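Local coordinates for protein family 88 glycosyl hydrolase (Bacteroides thetaiotaomicron, PDB 5NOA) that probably hydrolyses unsaturated uronic acid residues from the ends of oligosaccharides released from plant polysaccharides in a human gut bacterium, at residues A[142-147]-A[166-171]; A[160-165]-A[187-192]. One frame throughout, in Å; residues are numbered along the deposited sequence.

Interaction 1. Residues A[142-147]-A[166-171]; sequences EVMEYQ and MPVMTK
Residues 142-147 and 166-171 are turns of two helices that come nearest at Met144 and Met169, whose CA atoms stand 8.3 Å apart. That spacing is bridged by three buried apolar side chains. Met144 does the work for its helix: its CA–CB bond points at the other helix, and the side chain then folds over instead of reaching out straight. With CG beside the backbone N and further bends at chi2 (-42°) and chi3 (-62°), the chain makes a hook that presents two separate places for contact. At the base of the hook, Met144 CG lies 3.9 Å from Val168 CG1, the methyl of the valine that stands anti to its own backbone N. At the far end, the terminal methyl Met144 CE sits 3.9 Å from the sulfur, Met169 SD. Met169 starts out pointing past the other helix, but chi1 and the bend at chi2 (-58°) bring the sulfur round to meet the methyl. The side chain of Met144 crosses those of Val168 and Met169 at about a right angle, so each meeting is a local touch between single groups. The backbone under Val168 and Met169 is less regular: the helix kinks at Pro167, and Met169 N and Thr170 N both make weak bonds to Met166 O. Across the interface everything is van der Waals contact, burying 106 Å² over both sides. Other helices close in on the same side chains: Phe121 of helix 120-130 packs on Met144 and Gln122 of that helix on Val168, while helix 180-196 brings Tyr181 against Met144 and Lys184 against Met169.

Interaction 2. Residues A[160-165]-A[187-192]; sequences DGLYMV and EYLAYA
Leu162 lays its two methyls against Leu189 and Ala192, the pair of side chains by which the next helix along the chain meets it. The two helices, 160-176 and 180-196, follow each other with a short turn between and run roughly antiparallel, forming one of the helical hairpins expected of the (alpha/alpha)6-barrel fold of glycoside hydrolase family 88. The backbones are close here, with Leu162 CA only 7.4 Å from Leu189 CA. Leu162 points at the partner helix from the start, and its two branches are used differently: CD1 meets Leu189 alone, while CD2 touches both Leu189 and Ala192. CD2 lies 3.9 Å from Ala192 CB; the short alanine side chain points back at the leucine, so helix 180-196 offers a low spot one turn on from Leu189. The CA–CB bond of Leu189 does not aim at the other helix, but with CG anti to the backbone N (chi1 175°) and chi2 at 59° one branch swings inward, and the two leucine side chains cross at about a right angle. All three residues are buried, and the contact is purely apolar, hiding 112 Å² in total, about half of it on Leu162. Trp156, from the loop ahead of helix 160-176, packs on Leu162 as well and meets the ring of Tyr188 edge-to-face, which ties the loop to both helices. Leu189 CD1 is the methyl shared between the two branches of Leu162, lying 3.7 Å from CD1 and 3.9 Å from CD2.

Helix 160-176 is common to both interactions: residues 160-165 pack on helix 180-196 in interaction 2, and the very next residues, 166-171, pack on helix 135-149 in interaction 1. The centres are 12 Å apart, yet the two sets of side chains touch. Met144 CE, already on Met169, also approaches Val165 CG1 at 3.8 Å, and Met166 SD lies 4.0 Å from Leu189 CD1. The two flanking helices, 135-149 and 180-196, also meet directly, with Tyr188 OH 3.3 Å from Gln147 O. Together the contacts bind three successive helices of the barrel.

Interaction 1. Residues A[142-147]-A[166-171]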
ATOM      1  N   GLU A 142      -5.687 -12.224 -18.050  1.00  9.34           N
ATOM      2  CA  GLU A 142      -4.784 -12.595 -19.140  1.00 10.01           C
ATOM      3  C   GLU A 142      -3.339 -12.421 -18.680  1.00  9.37           C
ATOM      4  O   GLU A 142      -2.509 -13.293 -18.843  1.00 10.75           O
ATOM      5  CB  GLU A 142      -5.044 -11.717 -20.370  1.00 11.39           C
ATOM      6  CG  GLU A 142      -4.079 -12.013 -21.511  1.00 14.71           C
ATOM      7  CD  GLU A 142      -4.080 -10.976 -22.633  1.00 19.55           C
ATOM      8  OE1 GLU A 142      -4.553  -9.815 -22.465  1.00 19.36           O
ATOM      9  OE2 GLU A 142      -3.551 -11.347 -23.719  1.00 27.10           O
ATOM     10  N   VAL A 143      -3.056 -11.273 -18.080  1.00  8.61           N
ATOM     11  CA  VAL A 143      -1.708 -10.960 -17.668  1.00  8.45           C
ATOM     12  C   VAL A 143      -1.265 -11.845 -16.534  1.00  8.03           C
ATOM     13  O   VAL A 143      -0.169 -12.447 -16.604  1.00  8.11           O
ATOM     14  CB  VAL A 143      -1.615  -9.467 -17.279  1.00  8.04           C
ATOM     15  CG1 VAL A 143      -0.305  -9.164 -16.593  1.00  8.01           C
ATOM     16  CG2 VAL A 143      -1.798  -8.588 -18.512  1.00  8.36           C
ATOM     17  N   MET A 144      -2.070 -11.944 -15.474  1.00  8.10           N
ATOM     18  CA  MET A 144      -1.584 -12.713 -14.327  1.00  8.37           C
ATOM     19  C   MET A 144      -1.493 -14.209 -14.612  1.00  7.87           C
ATOM     20  O   MET A 144      -0.578 -14.875 -14.152  1.00  8.72           O
ATOM     21  CB  MET A 144      -2.447 -12.463 -13.082  1.00  9.67           C
ATOM     22  CG  MET A 144      -2.520 -11.014 -12.607  1.00 10.34           C
ATOM     23  SD  MET A 144      -0.956 -10.081 -12.620  1.00  9.78           S
ATOM     24  CE  MET A 144       0.036 -11.009 -11.454  1.00 11.67           C
ATOM     25  N   GLU A 145      -2.433 -14.725 -15.398  1.00  8.19           N
ATOM     26  CA  GLU A 145      -2.405 -16.134 -15.768  1.00  9.20           C
ATOM     27  C   GLU A 145      -1.221 -16.452 -16.689  1.00  8.75           C
ATOM     28  O   GLU A 145      -0.603 -17.503 -16.533  1.00 10.96           O
ATOM     29  CB  GLU A 145      -3.765 -16.594 -16.265  1.00 10.37           C
ATOM     30  CG  GLU A 145      -4.779 -16.526 -15.112  1.00 11.74           C
ATOM     31  CD  GLU A 145      -6.260 -16.517 -15.463  1.00 12.46           C
ATOM     32  OE1 GLU A 145      -6.627 -16.868 -16.616  1.00 14.58           O
ATOM     33  OE2 GLU A 145      -7.086 -16.153 -14.562  1.00 12.65           O
ATOM     34  N   TYR A 146      -0.859 -15.546 -17.609  1.00  8.73           N
ATOM     35  CA  TYR A 146       0.370 -15.738 -18.356  1.00  7.78           C
ATOM     36  C   TYR A 146       1.577 -15.706 -17.411  1.00  8.50           C
ATOM     37  O   TYR A 146       2.446 -16.579 -17.435  1.00  9.35           O
ATOM     38  CB  TYR A 146       0.544 -14.676 -19.446  1.00  9.31           C
ATOM     39  CG  TYR A 146       1.899 -14.816 -20.104  1.00 10.33           C
ATOM     40  CD1 TYR A 146       2.152 -15.865 -20.995  1.00 12.15           C
ATOM     41  CD2 TYR A 146       2.943 -13.950 -19.799  1.00 10.63           C
ATOM     42  CE1 TYR A 146       3.415 -16.034 -21.536  1.00 13.82           C
ATOM     43  CE2 TYR A 146       4.188 -14.101 -20.366  1.00 11.86           C
ATOM     44  CZ  TYR A 146       4.432 -15.138 -21.228  1.00 13.00           C
ATOM     45  OH  TYR A 146       5.677 -15.299 -21.789  1.00 15.65           O
ATOM     46  N   GLN A 147       1.646 -14.704 -16.547  1.00  8.53           N
ATOM     47  CA  GLN A 147       2.752 -14.617 -15.603  1.00  8.09           C
ATOM     48  C   GLN A 147       2.911 -15.900 -14.803  1.00  8.36           C
ATOM     49  O   GLN A 147       4.012 -16.429 -14.661  1.00  8.46           O
ATOM     50  CB  GLN A 147       2.558 -13.431 -14.685  1.00  7.83           C
ATOM     51  CG  GLN A 147       3.692 -13.170 -13.727  1.00  8.03           C
ATOM     52  CD  GLN A 147       3.525 -11.855 -13.022  1.00  8.31           C
ATOM     53  OE1 GLN A 147       3.121 -10.868 -13.629  1.00 10.21           O
ATOM     54  NE2 GLN A 147       3.881 -11.831 -11.747  1.00  8.65           N
ATOM     55  N   MET A 166       0.402  -8.378  -4.379  1.00  7.00           N
ATOM     56  CA  MET A 166      -0.167  -9.432  -3.533  1.00  7.06           C
ATOM     57  C   MET A 166      -1.675  -9.384  -3.498  1.00  7.45           C
ATOM     58  O   MET A 166      -2.299 -10.426  -3.625  1.00  8.12           O
ATOM     59  CB  MET A 166       0.390  -9.418  -2.124  1.00  8.35           C
ATOM     60  CG  MET A 166       1.861  -9.755  -2.019  1.00  9.63           C
ATOM     61  SD  MET A 166       2.442 -10.070  -0.351  1.00  9.79           S
ATOM     62  CE  MET A 166       1.936  -8.585   0.487  1.00 11.24           C
ATOM     63  N   PRO A 167      -2.296  -8.202  -3.328  1.00  7.13           N
ATOM     64  CA  PRO A 167      -3.769  -8.170  -3.288  1.00  8.07           C
ATOM     65  C   PRO A 167      -4.434  -8.462  -4.618  1.00  8.40           C
ATOM     66  O   PRO A 167      -5.608  -8.858  -4.641  1.00  9.38           O
ATOM     67  CB  PRO A 167      -4.094  -6.758  -2.775  1.00  8.57           C
ATOM     68  CG  PRO A 167      -2.786  -6.284  -2.165  1.00  7.84           C
ATOM     69  CD  PRO A 167      -1.738  -6.875  -3.046  1.00  7.23           C
ATOM     70  N   VAL A 168      -3.714  -8.340  -5.730  1.00  7.42           N
ATOM     71  CA  VAL A 168      -4.227  -8.806  -7.013  1.00  8.46           C
ATOM     72  C   VAL A 168      -4.465 -10.303  -6.961  1.00  8.06           C
ATOM     73  O   VAL A 168      -5.468 -10.811  -7.450  1.00  8.45           O
ATOM     74  CB  VAL A 168      -3.262  -8.465  -8.168  1.00  9.20           C
ATOM     75  CG1 VAL A 168      -3.738  -9.087  -9.495  1.00 10.42           C
ATOM     76  CG2 VAL A 168      -3.147  -6.963  -8.357  1.00  8.80           C
ATOM     77  N   MET A 169      -3.525 -11.007  -6.347  1.00  8.04           N
ATOM     78  CA  MET A 169      -3.606 -12.473  -6.284  1.00  8.85           C
ATOM     79  C   MET A 169      -4.805 -12.926  -5.483  1.00  8.63           C
ATOM     80  O   MET A 169      -5.553 -13.820  -5.889  1.00  9.12           O
ATOM     81  CB  MET A 169      -2.320 -13.064  -5.720  1.00  9.89           C
ATOM     82  CG  MET A 169      -1.031 -12.590  -6.394  1.00 11.40           C
ATOM     83  SD  MET A 169      -0.924 -12.883  -8.162  1.00 11.96           S
ATOM     84  CE  MET A 169      -0.255 -14.543  -8.164  1.00 13.37           C
ATOM     85  N   THR A 170      -5.016 -12.290  -4.328  1.00  8.09           N
ATOM     86  CA  THR A 170      -6.141 -12.672  -3.482  1.00  8.60           C
ATOM     87  C   THR A 170      -7.471 -12.236  -4.108  1.00  8.36           C
ATOM     88  O   THR A 170      -8.463 -12.978  -4.030  1.00 10.02           O
ATOM     89  CB  THR A 170      -5.972 -12.130  -2.060  1.00 10.00           C
ATOM     90  OG1 THR A 170      -5.639 -10.751  -2.096  1.00 11.48           O
ATOM     91  CG2 THR A 170      -4.880 -12.842  -1.300  1.00 13.06           C
ATOM     92  N   LYS A 171      -7.550 -11.041  -4.698  1.00  8.26           N
ATOM     93  CA  LYS A 171      -8.807 -10.573  -5.308  1.00  8.36           C
ATOM     94  C   LYS A 171      -9.168 -11.466  -6.477  1.00  9.16           C
ATOM     95  O   LYS A 171     -10.330 -11.849  -6.640  1.00 10.27           O
ATOM     96  CB  LYS A 171      -8.693  -9.123  -5.699  1.00 10.01           C
ATOM     97  CG  LYS A 171      -8.671  -8.184  -4.508  1.00 10.92           C
ATOM     98  CD  LYS A 171      -8.397  -6.748  -4.952  1.00 12.80           C
ATOM     99  CE  LYS A 171      -8.190  -5.813  -3.792  1.00 14.93           C
ATOM    100  NZ  LYS A 171      -9.447  -5.514  -3.073  1.00 16.16           N
TER

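Interaction 2. Residues A[160-165]-A[187-192]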
ATOM      1  N   ASP A 160       7.996  -2.471  -2.633  1.00  8.36           N
ATOM      2  CA  ASP A 160       6.718  -1.857  -2.935  1.00  8.87           C
ATOM      3  C   ASP A 160       5.840  -2.796  -3.732  1.00  8.46           C
ATOM      4  O   ASP A 160       4.598  -2.737  -3.651  1.00  8.33           O
ATOM      5  CB  ASP A 160       6.808  -0.536  -3.750  1.00 10.44           C
ATOM      6  CG  ASP A 160       7.976   0.382  -3.413  1.00 11.97           C
ATOM      7  OD1 ASP A 160       8.921   0.035  -2.706  1.00 15.93           O
ATOM      8  OD2 ASP A 160       7.908   1.541  -3.866  1.00 15.74           O
ATOM      9  N   GLY A 161       6.472  -3.628  -4.566  1.00  7.74           N
ATOM     10  CA  GLY A 161       5.751  -4.560  -5.399  1.00  8.17           C
ATOM     11  C   GLY A 161       4.820  -5.474  -4.634  1.00  8.25           C
ATOM     12  O   GLY A 161       3.845  -5.990  -5.185  1.00  8.84           O
ATOM     13  N   LEU A 162       5.130  -5.742  -3.356  1.00  7.75           N
ATOM     14  CA  LEU A 162       4.274  -6.546  -2.538  1.00  7.39           C
ATOM     15  C   LEU A 162       2.902  -5.917  -2.354  1.00  7.88           C
ATOM     16  O   LEU A 162       1.879  -6.607  -2.463  1.00  8.64           O
ATOM     17  CB  LEU A 162       4.976  -6.881  -1.232  1.00  7.09           C
ATOM     18  CG  LEU A 162       6.264  -7.707  -1.400  1.00  8.29           C
ATOM     19  CD1 LEU A 162       6.806  -8.064  -0.046  1.00 10.03           C
ATOM     20  CD2 LEU A 162       6.087  -8.941  -2.244  1.00  9.34           C
ATOM     21  N   TYR A 163       2.831  -4.612  -2.083  1.00  6.51           N
ATOM     22  CA  TYR A 163       1.503  -3.970  -2.067  1.00  6.34           C
ATOM     23  C   TYR A 163       0.856  -3.981  -3.431  1.00  6.71           C
ATOM     24  O   TYR A 163      -0.349  -4.142  -3.571  1.00  7.29           O
ATOM     25  CB  TYR A 163       1.598  -2.521  -1.600  1.00  6.80           C
ATOM     26  CG  TYR A 163       0.261  -1.805  -1.457  1.00  7.19           C
ATOM     27  CD1 TYR A 163      -0.455  -1.902  -0.303  1.00  8.48           C
ATOM     28  CD2 TYR A 163      -0.291  -1.087  -2.493  1.00  7.95           C
ATOM     29  CE1 TYR A 163      -1.652  -1.265  -0.158  1.00  9.34           C
ATOM     30  CE2 TYR A 163      -1.516  -0.456  -2.377  1.00  8.16           C
ATOM     31  CZ  TYR A 163      -2.195  -0.532  -1.211  1.00  8.17           C
ATOM     32  OH  TYR A 163      -3.411   0.060  -1.030  1.00 10.26           O
ATOM     33  N   MET A 164       1.661  -3.767  -4.472  1.00  6.64           N
ATOM     34  CA  MET A 164       1.100  -3.603  -5.816  0.75  7.45           C
ATOM     35  C   MET A 164       0.408  -4.872  -6.266  1.00  6.97           C
ATOM     36  O   MET A 164      -0.646  -4.790  -6.899  1.00  7.91           O
ATOM     37  CB  MET A 164       2.172  -3.244  -6.851  0.75  8.63           C
ATOM     38  CG  MET A 164       2.992  -2.008  -6.597  0.75  9.98           C
ATOM     39  SD  MET A 164       2.057  -0.574  -6.143  0.75  8.61           S
ATOM     40  CE  MET A 164       3.311   0.494  -5.441  0.75 14.11           C
ATOM     41  N   VAL A 165       0.987  -6.042  -5.954  1.00  6.37           N
ATOM     42  CA  VAL A 165       0.554  -7.268  -6.589  1.00  6.56           C
ATOM     43  C   VAL A 165      -0.022  -8.304  -5.636  1.00  6.79           C
ATOM     44  O   VAL A 165      -0.897  -9.066  -6.046  1.00  7.28           O
ATOM     45  CB  VAL A 165       1.615  -7.907  -7.512  1.00  7.19           C
ATOM     46  CG1 VAL A 165       0.969  -8.856  -8.496  1.00  7.82           C
ATOM     47  CG2 VAL A 165       2.379  -6.851  -8.274  1.00  7.46           C
ATOM     48  N   GLU A 187       4.800 -18.337  -3.783  1.00  8.05           N
ATOM     49  CA  GLU A 187       6.087 -18.476  -4.444  1.00  8.15           C
ATOM     50  C   GLU A 187       6.744 -17.106  -4.660  1.00  7.30           C
ATOM     51  O   GLU A 187       7.937 -16.911  -4.376  1.00  8.28           O
ATOM     52  CB  GLU A 187       5.899 -19.190  -5.771  1.00  9.75           C
ATOM     53  CG  GLU A 187       7.209 -19.386  -6.493  1.00 12.96           C
ATOM     54  CD  GLU A 187       7.114 -20.191  -7.745  1.00 16.37           C
ATOM     55  OE1 GLU A 187       6.015 -20.542  -8.190  1.00 16.68           O
ATOM     56  OE2 GLU A 187       8.221 -20.437  -8.295  1.00 22.55           O
ATOM     57  N   TYR A 188       5.966 -16.144  -5.122  1.00  7.07           N
ATOM     58  CA  TYR A 188       6.523 -14.822  -5.401  1.00  7.03           C
ATOM     59  C   TYR A 188       6.904 -14.081  -4.117  1.00  6.36           C
ATOM     60  O   TYR A 188       7.919 -13.376  -4.088  1.00  7.10           O
ATOM     61  CB  TYR A 188       5.583 -13.989  -6.276  1.00  7.10           C
ATOM     62  CG  TYR A 188       5.273 -14.557  -7.655  1.00  7.49           C
ATOM     63  CD1 TYR A 188       6.103 -15.457  -8.302  1.00  7.62           C
ATOM     64  CD2 TYR A 188       4.092 -14.187  -8.283  1.00  7.85           C
ATOM     65  CE1 TYR A 188       5.777 -15.922  -9.586  1.00  8.48           C
ATOM     66  CE2 TYR A 188       3.744 -14.673  -9.506  1.00  7.91           C
ATOM     67  CZ  TYR A 188       4.603 -15.540 -10.168  1.00  7.79           C
ATOM     68  OH  TYR A 188       4.227 -15.981 -11.410  1.00  8.72           O
ATOM     69  N   LEU A 189       6.105 -14.210  -3.064  1.00  7.03           N
ATOM     70  CA  LEU A 189       6.446 -13.567  -1.801  1.00  7.87           C
ATOM     71  C   LEU A 189       7.647 -14.247  -1.168  1.00  7.18           C
ATOM     72  O   LEU A 189       8.514 -13.580  -0.609  1.00  8.34           O
ATOM     73  CB  LEU A 189       5.270 -13.609  -0.862  1.00  8.04           C
ATOM     74  CG  LEU A 189       5.531 -13.078   0.553  1.00  9.32           C
ATOM     75  CD1 LEU A 189       5.981 -11.650   0.535  1.00  9.83           C
ATOM     76  CD2 LEU A 189       4.296 -13.210   1.404  1.00 10.25           C
ATOM     77  N   ALA A 190       7.737 -15.574  -1.278  1.00  8.11           N
ATOM     78  CA  ALA A 190       8.876 -16.267  -0.709  1.00  8.91           C
ATOM     79  C   ALA A 190      10.165 -15.750  -1.338  1.00  8.22           C
ATOM     80  O   ALA A 190      11.191 -15.571  -0.634  1.00  9.81           O
ATOM     81  CB  ALA A 190       8.723 -17.781  -0.877  1.00  9.48           C
ATOM     82  N   TYR A 191      10.158 -15.493  -2.647  1.00  7.89           N
ATOM     83  CA  TYR A 191      11.324 -14.904  -3.295  1.00  7.87           C
ATOM     84  C   TYR A 191      11.671 -13.551  -2.728  1.00  8.11           C
ATOM     85  O   TYR A 191      12.779 -13.299  -2.305  1.00  8.32           O
ATOM     86  CB  TYR A 191      11.081 -14.736  -4.792  1.00  7.97           C
ATOM     87  CG  TYR A 191      12.195 -13.993  -5.443  1.00  8.26           C
ATOM     88  CD1 TYR A 191      13.364 -14.653  -5.742  1.00  9.78           C
ATOM     89  CD2 TYR A 191      12.120 -12.625  -5.697  1.00  9.32           C
ATOM     90  CE1 TYR A 191      14.446 -13.998  -6.292  1.00 10.70           C
ATOM     91  CE2 TYR A 191      13.178 -11.955  -6.253  1.00  9.78           C
ATOM     92  CZ  TYR A 191      14.340 -12.651  -6.536  1.00 10.68           C
ATOM     93  OH  TYR A 191      15.397 -11.983  -7.073  1.00 13.72           O
ATOM     94  N   ALA A 192      10.673 -12.665  -2.657  1.00  7.31           N
ATOM     95  CA  ALA A 192      10.906 -11.321  -2.149  1.00  7.38           C
ATOM     96  C   ALA A 192      11.461 -11.362  -0.716  1.00  7.95           C
ATOM     97  O   ALA A 192      12.377 -10.611  -0.367  1.00  9.06           O
ATOM     98  CB  ALA A 192       9.612 -10.512  -2.194  1.00  7.97           C
TER